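PDB 2HHC: nodulation fucosyltransferase NodZ, which belongs to the NodZ family of the GT-B clan, enzymes whose glycosyltransferase-type fold pairs two Rossmann-like domains. Local coordinates for residues Y272-F283 with Y292-F303. Numbering follows the deposited sequence. Where two conformers were deposited one is given.
Sequences YLLARCATVIRF and YARLLVPRIIEF
R282 and I300 lie side by side on neighbouring parallel strands, 279-283 and 299-303, which belong with helix 291-296 to one beta-alpha-beta unit. V280 sits between two backbone bonds: its N donates to R299 O (2.9 Å), and its O accepts I301 N (2.8 Å). R282 N adds a third bond, to I301 O. On the face carrying V280 and I300, V280 CG2 touches V297 CG2, just past the end of the helix, at 3.7 Å, the two side chains crossing at about a right angle, and also reaches A293 CB within the helix. On the other face I281 CG1 meets I301 CB.

From CB, which points toward 292-303, the R282 side chain runs through CG and CD along I300 CG2 (CD at 3.7 Å). It then bends at chi3 (77°), and NE bonds to T290 OG1. The guanidinium takes R294 CB over one face, its plane almost perpendicular to that of the R294 guanidinium. NH1 lies 3.7 Å from R294 CG and donates to water 2 (2.9 Å); NH2 bonds S287 O. E302 OE1 is 4.5 Å from NH1, beyond a salt bridge.

Farther along, A275 CB stands over the Y292 ring face in a CH-pi contact, 4.0 Å from its centroid, and Y292 turns its edge to the Y272 face, planes 60° apart.

With NE and NH2 held by the connection between strand and helix, the R282 guanidinium is fixed in rotation, and the nearby E302 carboxylate would probably offset part of its buried charge.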
ATOM      1  N   TYR A 272      -6.091   7.034   0.740  1.00 29.38           N
ATOM      2  CA  TYR A 272      -5.687   8.373   1.104  1.00 30.32           C
ATOM      3  C   TYR A 272      -6.721   9.084   1.981  1.00 30.76           C
ATOM      4  O   TYR A 272      -6.355   9.785   2.922  1.00 31.48           O
ATOM      5  CB  TYR A 272      -5.342   9.136  -0.184  1.00 29.52           C
ATOM      6  CG  TYR A 272      -3.943   8.885  -0.702  1.00 29.47           C
ATOM      7  CD1 TYR A 272      -3.564   7.701  -1.298  1.00 29.40           C
ATOM      8  CD2 TYR A 272      -2.960   9.887  -0.646  1.00 29.20           C
ATOM      9  CE1 TYR A 272      -2.316   7.480  -1.753  1.00 30.17           C
ATOM     10  CE2 TYR A 272      -1.723   9.665  -1.127  1.00 29.48           C
ATOM     11  CZ  TYR A 272      -1.362   8.486  -1.692  1.00 28.63           C
ATOM     12  OH  TYR A 272      -0.086   8.254  -2.190  1.00 29.96           O
ATOM     13  N   LEU A 273      -8.016   8.893   1.732  1.00 29.55           N
ATOM     14  CA  LEU A 273      -9.021   9.492   2.584  1.00 30.62           C
ATOM     15  C   LEU A 273      -9.026   8.858   3.981  1.00 30.90           C
ATOM     16  O   LEU A 273      -9.233   9.532   4.958  1.00 31.16           O
ATOM     17  CB  LEU A 273     -10.374   9.421   1.938  1.00 30.43           C
ATOM     18  CG  LEU A 273     -10.671  10.442   0.823  1.00 30.39           C
ATOM     19  CD1 LEU A 273     -11.951  10.103   0.198  1.00 32.14           C
ATOM     20  CD2 LEU A 273     -10.656  11.880   1.382  1.00 30.99           C
ATOM     21  N   LEU A 274      -8.786   7.568   4.090  1.00 30.16           N
ATOM     22  CA  LEU A 274      -8.658   6.946   5.399  1.00 30.54           C
ATOM     23  C   LEU A 274      -7.582   7.641   6.231  1.00 30.44           C
ATOM     24  O   LEU A 274      -7.731   7.789   7.478  1.00 30.82           O
ATOM     25  CB  LEU A 274      -8.386   5.448   5.287  1.00 30.21           C
ATOM     26  CG  LEU A 274      -9.562   4.578   4.894  1.00 31.23           C
ATOM     27  CD1 LEU A 274      -9.148   3.209   4.451  1.00 32.56           C
ATOM     28  CD2 LEU A 274     -10.569   4.428   6.070  1.00 32.37           C
ATOM     29  N   ALA A 275      -6.504   8.083   5.600  1.00 30.09           N
ATOM     30  CA  ALA A 275      -5.419   8.754   6.324  1.00 30.68           C
ATOM     31  C   ALA A 275      -5.751  10.157   6.836  1.00 31.33           C
ATOM     32  O   ALA A 275      -4.956  10.765   7.549  1.00 32.21           O
ATOM     33  CB  ALA A 275      -4.176   8.793   5.476  1.00 31.69           C
ATOM     34  N   ARG A 276      -6.923  10.648   6.455  1.00 31.26           N
ATOM     35  CA  ARG A 276      -7.468  11.938   6.881  1.00 32.16           C
ATOM     36  C   ARG A 276      -8.463  11.837   8.030  1.00 32.20           C
ATOM     37  O   ARG A 276      -9.031  12.837   8.501  1.00 35.30           O
ATOM     38  CB  ARG A 276      -8.195  12.614   5.700  0.50 32.97           C
ATOM     39  CG  ARG A 276      -7.387  12.874   4.392  0.50 33.15           C
ATOM     40  CD  ARG A 276      -6.376  14.028   4.453  0.50 35.92           C
ATOM     41  NE  ARG A 276      -6.994  15.358   4.354  0.50 36.77           N
ATOM     42  CZ  ARG A 276      -7.380  15.964   3.223  0.50 36.08           C
ATOM     43  NH1 ARG A 276      -7.333  15.348   2.030  0.50 37.34           N
ATOM     44  NH2 ARG A 276      -7.903  17.175   3.303  0.50 34.41           N
ATOM     45  N   CYS A 277      -8.748  10.617   8.443  1.00 30.77           N
ATOM     46  CA  CYS A 277      -9.727  10.388   9.515  1.00 31.40           C
ATOM     47  C   CYS A 277      -9.142  10.646  10.902  1.00 31.48           C
ATOM     48  O   CYS A 277      -7.938  10.742  11.084  1.00 31.52           O
ATOM     49  CB  CYS A 277     -10.236   8.962   9.421  1.00 31.77           C
ATOM     50  SG  CYS A 277     -11.185   8.610   7.928  1.00 33.26           S
ATOM     51  N   ALA A 278     -10.054  10.803  11.868  1.00 31.35           N
ATOM     52  CA  ALA A 278      -9.676  11.013  13.243  1.00 30.27           C
ATOM     53  C   ALA A 278      -9.355   9.720  13.937  1.00 30.02           C
ATOM     54  O   ALA A 278      -8.515   9.672  14.815  1.00 31.01           O
ATOM     55  CB  ALA A 278     -10.763  11.765  13.978  1.00 30.78           C
ATOM     56  N   THR A 279     -10.115   8.691  13.578  1.00 29.88           N
ATOM     57  CA  THR A 279      -9.955   7.371  14.110  1.00 29.16           C
ATOM     58  C   THR A 279     -10.119   6.433  12.924  1.00 28.62           C
ATOM     59  O   THR A 279     -10.980   6.684  12.060  1.00 30.37           O
ATOM     60  CB  THR A 279     -11.064   7.052  15.127  1.00 30.47           C
ATOM     61  OG1 THR A 279     -10.901   7.890  16.257  1.00 31.51           O
ATOM     62  CG2 THR A 279     -11.027   5.569  15.567  1.00 30.98           C
ATOM     63  N   VAL A 280      -9.300   5.398  12.870  1.00 28.49           N
ATOM     64  CA  VAL A 280      -9.447   4.359  11.837  1.00 29.55           C
ATOM     65  C   VAL A 280      -9.536   2.987  12.479  1.00 29.34           C
ATOM     66  O   VAL A 280      -8.763   2.608  13.350  1.00 29.68           O
ATOM     67  CB  VAL A 280      -8.312   4.383  10.800  1.00 30.09           C
ATOM     68  CG1 VAL A 280      -8.484   3.252   9.774  1.00 31.63           C
ATOM     69  CG2 VAL A 280      -8.392   5.645  10.019  1.00 34.85           C
ATOM     70  N   ILE A 281     -10.541   2.239  12.010  1.00 29.64           N
ATOM     71  CA  ILE A 281     -10.778   0.851  12.373  1.00 29.28           C
ATOM     72  C   ILE A 281     -10.208  -0.021  11.252  1.00 29.27           C
ATOM     73  O   ILE A 281     -10.580   0.124  10.080  1.00 30.50           O
ATOM     74  CB  ILE A 281     -12.292   0.563  12.549  1.00 28.98           C
ATOM     75  CG1 ILE A 281     -12.832   1.312  13.776  1.00 29.35           C
ATOM     76  CG2 ILE A 281     -12.500  -0.932  12.667  1.00 30.21           C
ATOM     77  CD1 ILE A 281     -14.293   1.419  13.842  1.00 30.34           C
ATOM     78  N   ARG A 282      -9.278  -0.885  11.617  1.00 29.80           N
ATOM     79  CA  ARG A 282      -8.561  -1.773  10.672  1.00 30.01           C
ATOM     80  C   ARG A 282      -9.080  -3.200  10.813  1.00 31.00           C
ATOM     81  O   ARG A 282      -8.726  -3.934  11.741  1.00 30.83           O
ATOM     82  CB  ARG A 282      -7.066  -1.760  10.981  1.00 29.84           C
ATOM     83  CG  ARG A 282      -6.400  -0.388  10.938  1.00 29.75           C
ATOM     84  CD  ARG A 282      -4.947  -0.477  11.161  1.00 29.84           C
ATOM     85  NE  ARG A 282      -4.234  -0.952   9.967  1.00 28.64           N
ATOM     86  CZ  ARG A 282      -2.951  -1.283   9.931  1.00 28.00           C
ATOM     87  NH1 ARG A 282      -2.197  -1.227  11.015  1.00 29.95           N
ATOM     88  NH2 ARG A 282      -2.405  -1.656   8.781  1.00 30.67           N
ATOM     89  N   PHE A 283      -9.891  -3.626   9.850  1.00 31.68           N
ATOM     90  CA  PHE A 283     -10.485  -4.947   9.881  1.00 32.04           C
ATOM     91  C   PHE A 283     -10.099  -5.687   8.573  1.00 32.39           C
ATOM     92  O   PHE A 283     -10.793  -5.588   7.566  1.00 33.06           O
ATOM     93  CB  PHE A 283     -12.009  -4.786  10.062  1.00 32.50           C
ATOM     94  CG  PHE A 283     -12.695  -5.994  10.503  1.00 34.45           C
ATOM     95  CD1 PHE A 283     -13.160  -6.909   9.558  1.00 34.29           C
ATOM     96  CD2 PHE A 283     -12.870  -6.267  11.858  1.00 33.88           C
ATOM     97  CE1 PHE A 283     -13.822  -8.062   9.953  1.00 34.68           C
ATOM     98  CE2 PHE A 283     -13.523  -7.426  12.269  1.00 36.17           C
ATOM     99  CZ  PHE A 283     -14.004  -8.331  11.328  1.00 34.00           C
ATOM    100  N   TYR A 292      -1.009   3.378   5.511  1.00 26.87           N
ATOM    101  CA  TYR A 292      -0.850   4.852   5.403  1.00 27.67           C
ATOM    102  C   TYR A 292      -1.671   5.501   6.517  1.00 27.72           C
ATOM    103  O   TYR A 292      -1.144   6.303   7.292  1.00 28.82           O
ATOM    104  CB  TYR A 292      -1.280   5.310   4.039  1.00 28.10           C
ATOM    105  CG  TYR A 292      -1.019   6.762   3.750  1.00 28.28           C
ATOM    106  CD1 TYR A 292       0.100   7.373   4.229  1.00 29.75           C
ATOM    107  CD2 TYR A 292      -1.914   7.489   3.011  1.00 29.62           C
ATOM    108  CE1 TYR A 292       0.369   8.708   3.912  1.00 29.33           C
ATOM    109  CE2 TYR A 292      -1.660   8.793   2.702  1.00 31.08           C
ATOM    110  CZ  TYR A 292      -0.512   9.375   3.150  1.00 27.95           C
ATOM    111  OH  TYR A 292      -0.295  10.750   2.823  1.00 33.06           O
ATOM    112  N   ALA A 293      -2.905   5.089   6.675  1.00 27.93           N
ATOM    113  CA  ALA A 293      -3.738   5.609   7.796  1.00 28.46           C
ATOM    114  C   ALA A 293      -3.107   5.334   9.174  1.00 29.29           C
ATOM    115  O   ALA A 293      -3.040   6.221  10.051  1.00 30.75           O
ATOM    116  CB  ALA A 293      -5.101   5.049   7.717  1.00 30.95           C
ATOM    117  N   ARG A 294      -2.588   4.138   9.418  1.00 28.31           N
ATOM    118  CA  ARG A 294      -1.895   3.814  10.642  1.00 29.27           C
ATOM    119  C   ARG A 294      -0.745   4.790  10.931  1.00 27.89           C
ATOM    120  O   ARG A 294      -0.509   5.171  12.073  1.00 29.53           O
ATOM    121  CB  ARG A 294      -1.387   2.364  10.615  1.00 30.86           C
ATOM    122  CG  ARG A 294      -0.476   1.954  11.753  1.00 32.29           C
ATOM    123  CD  ARG A 294      -1.142   2.045  13.120  1.00 35.38           C
ATOM    124  NE  ARG A 294      -0.248   1.727  14.244  1.00 36.12           N
ATOM    125  CZ  ARG A 294       0.639   2.575  14.781  1.00 39.05           C
ATOM    126  NH1 ARG A 294       0.775   3.802  14.304  1.00 39.73           N
ATOM    127  NH2 ARG A 294       1.387   2.196  15.808  1.00 39.97           N
ATOM    128  N   LEU A 295       0.007   5.155   9.897  1.00 27.69           N
ATOM    129  CA  LEU A 295       1.108   6.134  10.055  1.00 28.98           C
ATOM    130  C   LEU A 295       0.646   7.529  10.450  1.00 29.47           C
ATOM    131  O   LEU A 295       1.399   8.260  11.168  1.00 29.13           O
ATOM    132  CB  LEU A 295       1.895   6.212   8.740  1.00 28.92           C
ATOM    133  CG  LEU A 295       2.696   4.938   8.424  1.00 30.20           C
ATOM    134  CD1 LEU A 295       3.233   5.065   6.964  1.00 30.99           C
ATOM    135  CD2 LEU A 295       3.713   4.529   9.436  1.00 31.74           C
ATOM    136  N   LEU A 296      -0.517   7.939   9.987  1.00 29.56           N
ATOM    137  CA  LEU A 296      -0.961   9.351  10.143  1.00 30.91           C
ATOM    138  C   LEU A 296      -2.093   9.652  11.125  1.00 30.84           C
ATOM    139  O   LEU A 296      -2.130  10.755  11.675  1.00 32.19           O
ATOM    140  CB  LEU A 296      -1.312   9.964   8.790  1.00 31.56           C
ATOM    141  CG  LEU A 296      -0.187  10.169   7.761  1.00 34.01           C
ATOM    142  CD1 LEU A 296      -0.769  10.792   6.472  1.00 33.71           C
ATOM    143  CD2 LEU A 296       0.840  11.047   8.343  1.00 37.09           C
ATOM    144  N   VAL A 297      -3.013   8.735  11.315  1.00 30.29           N
ATOM    145  CA  VAL A 297      -4.247   9.022  12.045  1.00 31.09           C
ATOM    146  C   VAL A 297      -4.036   8.989  13.535  1.00 31.35           C
ATOM    147  O   VAL A 297      -3.250   8.180  14.043  1.00 31.88           O
ATOM    148  CB  VAL A 297      -5.307   7.974  11.649  1.00 31.05           C
ATOM    149  CG1 VAL A 297      -6.547   7.969  12.521  1.00 36.10           C
ATOM    150  CG2 VAL A 297      -5.673   8.130  10.161  1.00 30.23           C
ATOM    151  N   PRO A 298      -4.688   9.913  14.258  1.00 30.71           N
ATOM    152  CA  PRO A 298      -4.491   9.962  15.717  1.00 30.95           C
ATOM    153  C   PRO A 298      -4.778   8.681  16.521  1.00 29.68           C
ATOM    154  O   PRO A 298      -4.059   8.368  17.494  1.00 30.39           O
ATOM    155  CB  PRO A 298      -5.460  11.070  16.138  1.00 31.46           C
ATOM    156  CG  PRO A 298      -5.538  11.966  14.977  1.00 32.85           C
ATOM    157  CD  PRO A 298      -5.477  11.052  13.770  1.00 30.05           C
ATOM    158  N   ARG A 299      -5.829   7.969  16.152  1.00 31.34           N
ATOM    159  CA  ARG A 299      -6.229   6.774  16.915  1.00 31.37           C
ATOM    160  C   ARG A 299      -6.610   5.636  15.966  1.00 31.03           C
ATOM    161  O   ARG A 299      -7.308   5.842  14.973  1.00 29.84           O
ATOM    162  CB  ARG A 299      -7.434   7.075  17.807  1.00 32.59           C
ATOM    163  CG  ARG A 299      -7.199   8.083  18.915  1.00 36.59           C
ATOM    164  CD  ARG A 299      -8.450   8.961  18.944  1.00 42.82           C
ATOM    165  NE  ARG A 299      -8.987   9.128  20.242  1.00 41.38           N
ATOM    166  CZ  ARG A 299     -10.091   9.809  20.554  1.00 39.01           C
ATOM    167  NH1 ARG A 299     -10.852  10.408  19.651  1.00 36.05           N
ATOM    168  NH2 ARG A 299     -10.421   9.889  21.811  1.00 40.02           N
ATOM    169  N   ILE A 300      -6.200   4.434  16.333  1.00 30.88           N
ATOM    170  CA  ILE A 300      -6.416   3.241  15.547  1.00 31.61           C
ATOM    171  C   ILE A 300      -7.136   2.221  16.439  1.00 31.08           C
ATOM    172  O   ILE A 300      -6.761   2.026  17.606  1.00 31.84           O
ATOM    173  CB  ILE A 300      -5.074   2.671  15.078  1.00 32.11           C
ATOM    174  CG1 ILE A 300      -4.331   3.695  14.188  1.00 35.20           C
ATOM    175  CG2 ILE A 300      -5.303   1.383  14.302  1.00 33.58           C
ATOM    176  CD1 ILE A 300      -3.333   4.572  14.963  1.00 39.77           C
ATOM    177  N   ILE A 301      -8.192   1.607  15.922  1.00 30.22           N
ATOM    178  CA  ILE A 301      -8.905   0.548  16.656  1.00 31.29           C
ATOM    179  C   ILE A 301      -8.801  -0.745  15.839  1.00 32.21           C
ATOM    180  O   ILE A 301      -9.007  -0.759  14.607  1.00 30.87           O
ATOM    181  CB  ILE A 301     -10.326   0.943  16.887  1.00 30.58           C
ATOM    182  CG1 ILE A 301     -10.382   2.023  17.965  1.00 29.86           C
ATOM    183  CG2 ILE A 301     -11.173  -0.275  17.272  1.00 30.95           C
ATOM    184  CD1 ILE A 301     -11.738   2.667  18.249  1.00 31.43           C
ATOM    185  N   GLU A 302      -8.516  -1.841  16.531  1.00 33.32           N
ATOM    186  CA  GLU A 302      -8.445  -3.119  15.866  1.00 35.43           C
ATOM    187  C   GLU A 302      -8.638  -4.242  16.859  1.00 36.19           C
ATOM    188  O   GLU A 302      -8.491  -4.032  18.059  1.00 34.98           O
ATOM    189  CB  GLU A 302      -7.117  -3.260  15.162  1.00 34.55           C
ATOM    190  CG  GLU A 302      -5.956  -3.391  16.099  1.00 35.39           C
ATOM    191  CD  GLU A 302      -4.641  -2.913  15.503  1.00 37.61           C
ATOM    192  OE1 GLU A 302      -4.642  -2.028  14.652  1.00 39.14           O
ATOM    193  OE2 GLU A 302      -3.594  -3.437  15.905  1.00 41.60           O
ATOM    194  N   PHE A 303      -9.006  -5.421  16.363  1.00 38.06           N
ATOM    195  CA  PHE A 303      -8.993  -6.620  17.182  1.00 40.08           C
ATOM    196  C   PHE A 303      -7.551  -7.089  17.286  1.00 41.96           C
ATOM    197  O   PHE A 303      -6.854  -7.191  16.273  1.00 42.31           O
ATOM    198  CB  PHE A 303      -9.907  -7.680  16.579  1.00 39.47           C
ATOM    199  CG  PHE A 303     -11.363  -7.400  16.818  1.00 38.28           C
ATOM    200  CD1 PHE A 303     -12.074  -6.571  15.957  1.00 39.41           C
ATOM    201  CD2 PHE A 303     -12.018  -7.942  17.917  1.00 38.17           C
ATOM    202  CE1 PHE A 303     -13.427  -6.300  16.199  1.00 39.01           C
ATOM    203  CE2 PHE A 303     -13.348  -7.673  18.150  1.00 37.40           C
ATOM    204  CZ  PHE A 303     -14.053  -6.844  17.301  1.00 38.63           C
TER
HETATM  205  O   HOH W   1      -9.796  -5.571  13.532  1.00 31.38           O
HETATM  206  O   HOH W   2      -2.500  -1.158  13.851  1.00 35.50           O